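PDB 5HMQ: 3-dehydroshikimate dehydratase from Pseudomonas putida, which catalyses the metal-dependent dehydration of 3-dehydroshikimate to protocatechuate, a common intermediate in the degradation of quinate and shikimate. Local coordinates for residues D444-A449 with H522-D527; S293-V298 with G493-P498; L448-E453 with L497-S502. All blocks are in the same frame, centred on the assembly; numbering follows the deposited sequence.

Contact 1 (D444-A449 with H522-D527). With MG (magnesium ion), chain L.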
# COMPACT_ATOMS: atom_id res chain seq x y z
N ASP C 444 17.07 4.04 -25.26
CA ASP C 444 17.36 2.61 -25.13
C ASP C 444 16.48 1.95 -24.08
O ASP C 444 15.93 0.87 -24.32
CB ASP C 444 18.83 2.40 -24.80
CG ASP C 444 19.16 0.95 -24.54
OD1 ASP C 444 19.45 0.22 -25.52
OD2 ASP C 444 19.13 0.53 -23.37
N HIS C 445 16.34 2.58 -22.92
CA HIS C 445 15.44 2.06 -21.89
C HIS C 445 15.05 3.20 -20.96
O HIS C 445 15.71 4.24 -20.91
CB HIS C 445 16.08 0.91 -21.11
CG HIS C 445 17.33 1.27 -20.37
ND1 HIS C 445 18.59 1.05 -20.87
CD2 HIS C 445 17.51 1.83 -19.14
CE1 HIS C 445 19.49 1.46 -20.00
NE2 HIS C 445 18.86 1.94 -18.94
N MSE C 446 13.97 2.98 -20.23
CA MSE C 446 13.48 3.95 -19.28
C MSE C 446 12.96 3.25 -18.04
O MSE C 446 12.08 2.38 -18.12
CB MSE C 446 12.38 4.82 -19.91
CG MSE C 446 11.92 5.96 -19.02
SE MSE C 446 10.77 7.23 -19.95
CE MSE C 446 9.31 6.02 -20.43
N ALA C 447 13.52 3.60 -16.89
CA ALA C 447 13.21 2.95 -15.62
C ALA C 447 12.14 3.72 -14.87
O ALA C 447 12.11 4.96 -14.89
CB ALA C 447 14.46 2.82 -14.75
N LEU C 448 11.24 2.98 -14.21
CA LEU C 448 10.23 3.57 -13.35
C LEU C 448 10.51 3.20 -11.90
O LEU C 448 10.94 2.08 -11.61
CB LEU C 448 8.83 3.09 -13.75
CG LEU C 448 8.39 3.25 -15.20
CD1 LEU C 448 6.94 2.78 -15.36
CD2 LEU C 448 8.60 4.67 -15.72
N ALA C 449 10.27 4.15 -11.00
CA ALA C 449 10.29 3.89 -9.57
C ALA C 449 8.84 3.84 -9.10
O ALA C 449 8.12 4.84 -9.20
CB ALA C 449 11.08 4.96 -8.82
N HIS C 522 12.38 6.92 -13.06
CA HIS C 522 13.63 6.73 -12.34
C HIS C 522 14.79 7.32 -13.13
O HIS C 522 15.55 8.14 -12.61
CB HIS C 522 13.85 5.24 -12.05
CG HIS C 522 15.03 4.96 -11.17
ND1 HIS C 522 16.23 4.50 -11.66
CD2 HIS C 522 15.19 5.08 -9.83
CE1 HIS C 522 17.08 4.35 -10.66
NE2 HIS C 522 16.47 4.69 -9.54
N HIS C 523 14.94 6.91 -14.39
CA HIS C 523 15.94 7.51 -15.27
C HIS C 523 15.61 7.16 -16.71
O HIS C 523 14.88 6.21 -17.00
CB HIS C 523 17.36 7.06 -14.92
CG HIS C 523 17.66 5.63 -15.27
ND1 HIS C 523 17.45 4.59 -14.40
CD2 HIS C 523 18.18 5.08 -16.39
CE1 HIS C 523 17.81 3.46 -14.97
NE2 HIS C 523 18.26 3.73 -16.18
N ILE C 524 16.16 7.96 -17.62
CA ILE C 524 16.00 7.78 -19.06
C ILE C 524 17.39 7.59 -19.66
O ILE C 524 18.31 8.37 -19.37
CB ILE C 524 15.28 8.97 -19.71
CG1 ILE C 524 13.93 9.21 -19.02
CG2 ILE C 524 15.09 8.74 -21.20
CD1 ILE C 524 13.44 10.64 -19.12
N ALA C 525 17.54 6.56 -20.48
CA ALA C 525 18.84 6.17 -21.02
C ALA C 525 18.86 6.35 -22.53
O ALA C 525 18.00 5.82 -23.24
CB ALA C 525 19.17 4.72 -20.66
N PHE C 526 19.84 7.10 -23.02
CA PHE C 526 20.07 7.29 -24.44
C PHE C 526 21.35 6.57 -24.85
O PHE C 526 22.31 6.51 -24.08
CB PHE C 526 20.18 8.78 -24.78
CG PHE C 526 19.12 9.63 -24.15
CD1 PHE C 526 17.80 9.57 -24.59
CD2 PHE C 526 19.44 10.52 -23.14
CE1 PHE C 526 16.83 10.36 -24.01
CE2 PHE C 526 18.46 11.32 -22.56
CZ PHE C 526 17.16 11.23 -23.00
N ASP C 527 21.36 6.03 -26.06
CA ASP C 527 22.54 5.36 -26.57
C ASP C 527 23.28 6.26 -27.56
O ASP C 527 22.75 7.26 -28.05
CB ASP C 527 22.18 4.02 -27.23
CG ASP C 527 21.42 4.17 -28.54
OD1 ASP C 527 20.90 5.27 -28.82
OD2 ASP C 527 21.34 3.17 -29.29
MG MG L . 19.84 2.16 -17.00
O HOH W 1 19.24 1.28 -28.21
O HOH W 2 18.64 0.32 -16.11
O HOH W 3 21.39 0.96 -17.69
O HOH W 4 20.79 2.14 -15.16

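Contact 2 (S293-V298 with G493-P498)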
# COMPACT_ATOMS: atom_id res chain seq x y z
N SER C 293 0.08 -4.91 -31.11
CA SER C 293 0.78 -4.29 -32.23
C SER C 293 2.29 -4.39 -32.04
O SER C 293 2.79 -4.46 -30.92
CB SER C 293 0.37 -2.83 -32.37
OG SER C 293 1.21 -2.15 -33.28
N ALA C 294 3.00 -4.40 -33.16
CA ALA C 294 4.45 -4.29 -33.12
C ALA C 294 4.85 -2.86 -32.78
O ALA C 294 4.13 -1.90 -33.08
CB ALA C 294 5.07 -4.71 -34.45
N TYR C 295 6.02 -2.72 -32.16
CA TYR C 295 6.50 -1.42 -31.70
C TYR C 295 7.78 -1.04 -32.42
O TYR C 295 8.55 -1.90 -32.86
CB TYR C 295 6.75 -1.42 -30.19
CG TYR C 295 5.57 -1.92 -29.39
CD1 TYR C 295 4.41 -1.18 -29.29
CD2 TYR C 295 5.63 -3.15 -28.74
CE1 TYR C 295 3.33 -1.63 -28.56
CE2 TYR C 295 4.56 -3.61 -28.01
CZ TYR C 295 3.41 -2.85 -27.92
OH TYR C 295 2.34 -3.31 -27.19
N ASP C 296 8.01 0.27 -32.53
CA ASP C 296 9.26 0.83 -33.05
C ASP C 296 9.78 1.90 -32.10
O ASP C 296 10.08 3.03 -32.49
CB ASP C 296 9.06 1.38 -34.46
CG ASP C 296 10.37 1.73 -35.13
OD1 ASP C 296 11.39 1.08 -34.82
OD2 ASP C 296 10.39 2.65 -35.97
N GLY C 297 9.88 1.55 -30.82
CA GLY C 297 10.41 2.46 -29.83
C GLY C 297 9.44 3.56 -29.42
O GLY C 297 8.23 3.49 -29.67
N VAL C 298 10.00 4.58 -28.78
CA VAL C 298 9.23 5.70 -28.25
C VAL C 298 9.13 6.79 -29.31
O VAL C 298 10.15 7.20 -29.88
CB VAL C 298 9.86 6.24 -26.96
CG1 VAL C 298 9.15 7.50 -26.50
CG2 VAL C 298 9.84 5.18 -25.87
N GLY C 493 12.13 -5.91 -28.31
CA GLY C 493 13.16 -5.20 -27.59
C GLY C 493 13.26 -3.71 -27.84
O GLY C 493 14.13 -3.06 -27.24
N THR C 494 12.40 -3.13 -28.68
CA THR C 494 12.48 -1.70 -28.94
C THR C 494 11.99 -0.87 -27.76
O THR C 494 12.28 0.33 -27.70
CB THR C 494 11.69 -1.33 -30.20
OG1 THR C 494 10.29 -1.53 -29.97
CG2 THR C 494 12.14 -2.19 -31.38
N LEU C 495 11.27 -1.49 -26.83
CA LEU C 495 10.83 -0.83 -25.61
C LEU C 495 11.30 -1.65 -24.41
O LEU C 495 11.04 -2.85 -24.33
CB LEU C 495 9.30 -0.70 -25.57
CG LEU C 495 8.61 0.10 -26.67
CD1 LEU C 495 7.11 -0.18 -26.65
CD2 LEU C 495 8.88 1.59 -26.51
N ARG C 496 12.00 -0.99 -23.48
CA ARG C 496 12.54 -1.65 -22.30
C ARG C 496 12.22 -0.79 -21.09
O ARG C 496 12.45 0.43 -21.11
CB ARG C 496 14.06 -1.88 -22.40
CG ARG C 496 14.50 -2.66 -23.63
CD ARG C 496 15.98 -3.03 -23.54
NE ARG C 496 16.27 -4.01 -22.50
CZ ARG C 496 17.43 -4.65 -22.38
NH1 ARG C 496 18.40 -4.42 -23.24
NH2 ARG C 496 17.61 -5.53 -21.40
N LEU C 497 11.72 -1.42 -20.04
CA LEU C 497 11.13 -0.71 -18.91
C LEU C 497 11.54 -1.40 -17.61
O LEU C 497 10.80 -2.22 -17.06
CB LEU C 497 9.60 -0.66 -19.04
CG LEU C 497 8.82 0.37 -18.24
CD1 LEU C 497 8.83 1.71 -18.96
CD2 LEU C 497 7.40 -0.12 -18.04
N PRO C 498 12.74 -1.09 -17.11
CA PRO C 498 13.10 -1.56 -15.77
C PRO C 498 12.25 -0.87 -14.72
O PRO C 498 11.76 0.25 -14.91
CB PRO C 498 14.58 -1.18 -15.64
CG PRO C 498 14.82 -0.15 -16.68
CD PRO C 498 13.85 -0.42 -17.79

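Contact 3 (L448-E453 with L497-S502)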
# COMPACT_ATOMS: atom_id res chain seq x y z
N LEU C 448 11.24 2.98 -14.21
CA LEU C 448 10.23 3.57 -13.35
C LEU C 448 10.51 3.20 -11.90
O LEU C 448 10.94 2.08 -11.61
CB LEU C 448 8.83 3.09 -13.75
CG LEU C 448 8.39 3.25 -15.20
CD1 LEU C 448 6.94 2.78 -15.36
CD2 LEU C 448 8.60 4.67 -15.72
N ALA C 449 10.27 4.15 -11.00
CA ALA C 449 10.29 3.89 -9.57
C ALA C 449 8.84 3.84 -9.10
O ALA C 449 8.12 4.84 -9.20
CB ALA C 449 11.08 4.96 -8.82
N LEU C 450 8.41 2.68 -8.62
CA LEU C 450 7.01 2.47 -8.29
C LEU C 450 6.85 2.06 -6.83
O LEU C 450 7.76 1.46 -6.25
CB LEU C 450 6.38 1.40 -9.19
CG LEU C 450 6.38 1.68 -10.69
CD1 LEU C 450 5.92 0.45 -11.47
CD2 LEU C 450 5.50 2.87 -11.01
N PRO C 451 5.70 2.36 -6.21
CA PRO C 451 5.45 1.85 -4.86
C PRO C 451 5.42 0.33 -4.85
O PRO C 451 4.95 -0.30 -5.80
CB PRO C 451 4.08 2.44 -4.50
CG PRO C 451 3.90 3.60 -5.43
CD PRO C 451 4.60 3.21 -6.69
N ALA C 452 5.95 -0.25 -3.78
CA ALA C 452 6.05 -1.71 -3.68
C ALA C 452 4.69 -2.38 -3.84
O ALA C 452 4.59 -3.46 -4.43
CB ALA C 452 6.69 -2.10 -2.35
N GLU C 453 3.63 -1.76 -3.31
CA GLU C 453 2.31 -2.38 -3.31
C GLU C 453 1.61 -2.30 -4.66
O GLU C 453 0.60 -2.99 -4.86
CB GLU C 453 1.41 -1.73 -2.26
CG GLU C 453 2.11 -1.31 -0.98
CD GLU C 453 2.87 0.00 -1.15
OE1 GLU C 453 2.44 0.82 -1.99
OE2 GLU C 453 3.91 0.20 -0.49
N LEU C 497 11.72 -1.42 -20.04
CA LEU C 497 11.13 -0.71 -18.91
C LEU C 497 11.54 -1.40 -17.61
O LEU C 497 10.80 -2.22 -17.06
CB LEU C 497 9.60 -0.66 -19.04
CG LEU C 497 8.82 0.37 -18.24
CD1 LEU C 497 8.83 1.71 -18.96
CD2 LEU C 497 7.40 -0.12 -18.04
N PRO C 498 12.74 -1.09 -17.11
CA PRO C 498 13.10 -1.56 -15.77
C PRO C 498 12.25 -0.87 -14.72
O PRO C 498 11.76 0.25 -14.91
CB PRO C 498 14.58 -1.18 -15.64
CG PRO C 498 14.82 -0.15 -16.68
CD PRO C 498 13.85 -0.42 -17.79
N LEU C 499 12.05 -1.57 -13.60
CA LEU C 499 11.10 -1.13 -12.58
C LEU C 499 11.76 -1.24 -11.22
O LEU C 499 12.17 -2.33 -10.80
CB LEU C 499 9.82 -1.97 -12.64
CG LEU C 499 9.11 -1.94 -14.00
CD1 LEU C 499 8.15 -3.10 -14.15
CD2 LEU C 499 8.39 -0.62 -14.20
N ASN C 500 11.85 -0.11 -10.52
CA ASN C 500 12.43 -0.03 -9.19
C ASN C 500 11.34 0.28 -8.17
O ASN C 500 10.22 0.66 -8.51
CB ASN C 500 13.53 1.04 -9.14
CG ASN C 500 14.67 0.76 -10.10
OD1 ASN C 500 15.66 0.13 -9.73
ND2 ASN C 500 14.54 1.24 -11.33
N ILE C 501 11.69 0.10 -6.90
CA ILE C 501 10.78 0.31 -5.79
C ILE C 501 11.04 1.69 -5.20
O ILE C 501 12.16 1.99 -4.77
CB ILE C 501 10.92 -0.79 -4.73
CG1 ILE C 501 10.58 -2.15 -5.33
CG2 ILE C 501 10.04 -0.49 -3.53
CD1 ILE C 501 10.76 -3.31 -4.38
N SER C 502 10.00 2.53 -5.19
CA SER C 502 10.10 3.84 -4.57
C SER C 502 10.12 3.71 -3.05
O SER C 502 9.71 2.70 -2.47
CB SER C 502 8.92 4.72 -4.98
OG SER C 502 8.91 4.96 -6.37

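Contact 1 (D444-A449 with H522-D527)
His522 and His523 both face Ala447 across two antiparallel strands, the signature of a classic beta bulge. The Ala447 carbonyl takes the amide of His522, Ala447 O to His522 N 2.7 Å, and only weakly that of His523. His523, with CG wedged between its backbone N and carbonyl carbon (chi1 72°), turns its ring so that NE2 reaches the magnesium ion at 2.4 Å. His523 ND1 donates in its own ring plane to His522 ND1 at 3.0 Å, a bond that helps fix the rotation of the His523 ring, while Ala447 CB lies 3.4 Å from His523 CE1. His445 supplies the second imidazole: its NE2 is 2.2 Å from the magnesium, its edge meets that of the His523 ring, and the two planes stand at 87°. Ile524 belongs to the other face, where its CG1 runs beside CG of Met446 (selenomethionine in this crystal). At Ala525 the methyl sits over one face of the His445 ring, Ala525 CB to centroid 3.4 Å. That ring is also held at His445 ND1, which donates to the anti lone pair of Asp444 OD2 at 2.6 Å; the carboxylate, itself salt-bridged to Arg605, probably polarises the imidazole. Asp527 closes the pairing through a water shared by its OD2 and Asp444 OD1, its OD1 being taken by the Arg442 amide. Glu601 and three waters complete the magnesium site, as in the vicinal oxygen chelate fold. Strand 440-450 lies between 496-501 and 520-528, strand 599-606 flanks the latter, and Met446 and Ile524 pack against Leu301 of strand 295-304.

Contact 2 (S293-V298 with G493-P498)
Leu495 CD1 rests over one face of the Tyr295 ring, 4.0 Å from its centroid and displaced toward the rim, with Tyr295 CG the nearest ring atom. The two side chains cross at about a right angle, and CD1 is the leucine atom over the ring. The other branch, Leu495 CD2, turns to the Gly297 backbone and lies 3.8 Å from Val298 CG2. Beside this apolar grip Thr494 adds a looser polar one: Gly297 N donates weakly to Thr494 OG1 at 3.2 Å, and Thr494 CB is close to the same amide. OG1 lies between the backbone N and carbonyl carbon of its own residue (chi1 67°), which swings the hydroxyl toward the Tyr295-Gly297 backbone. Gly297 CA also approaches Thr494 O, 3.5 Å away, in a CA-H...O contact.

The two partners come from different sheets of the C-terminal region: strand 295-304, within the first vicinal oxygen chelate module, turns a corner at Gly297, whereas Leu495 immediately precedes strand 496-501 of the second. Further out, the opposite face of the Tyr295 ring has Ser293 O 3.4 Å above the plane, over its centre, leaving the ring sandwiched, and Tyr295 OH is hydrogen-bonded to Phe466 O. Thr494 O is held by Arg442 NH2, while Leu495 N bonds to Ser490 OG. On the strand 295-304 side, Arg370 binds Asp296 O through its NH1.

Contact 3 (L448-E453 with L497-S502)
Leu448 and Leu450 bond to segment 497-502 on both their amide and carbonyl sides, in the ladder of a parallel pair. Leu448 N donates to Pro498 O at 2.9 Å, and Leu448 O receives Asn500 N at 2.6 Å with an N-H...O angle of 180°. Leu450 repeats the pattern, its N bonding to Asn500 O at 2.7 Å and its O accepting Ser502 N at 2.7 Å. This last donor stands well above the carbonyl plane, 52° out of it. Ser502 OG lies beside the Ala449 methyl and is hydrogen-bonded to Ser519 OG.

Around this ladder the leucines form one apolar face. Leu499 CD2 is the shared branch, 3.8 Å from Leu448 CB and 3.8 Å from Leu450 CD1: the Leu499 side chain lies alongside that of Leu448 and crosses that of Leu450 at a slant. Leu497 has CG anti to its backbone N (chi1 -161°), bringing its CD2 within 4.0 Å of Leu448 CD1. Helix 455-465 covers this face, with Trp458 against Leu448 and Leu450, Leu455 against Leu499 and Tyr462 against Leu497. Asn500 and Ala449 point to the other face. Further along, Ala452 CB meets Ile501 CG2, and here the second subunit closes in, Phe247 of that chain packing on Leu450 and Pro451. The chemistry thus divides by direction: main-chain bonds fix the alignment of the strands, while apolar contacts, with little directional demand, join the sheet to its helix and contribute to the contact with the second subunit.

All three contacts lie in the C-terminal dioxygenase-like region, not in the TIM barrel that carries the catalytic metal, although contact 3 meets Phe247 from the barrel of the second subunit. Contacts 1 and 3 flank strand 440-450 in one mixed sheet, where 520-528 pairs on one side and 496-501 on the other; they share Leu448 and Ala449, with centres about 12 Å apart. Contact 2, also about 12 Å from contact 1 and about 18 Å from contact 3, overlaps the latter at Leu497 and Pro498 and reaches the preceding module. Along the chain 293-298 comes first, then 444-453, 493-502 and 522-527. One sheet thereby carries a magnesium site, a module junction and a dimer-facing end.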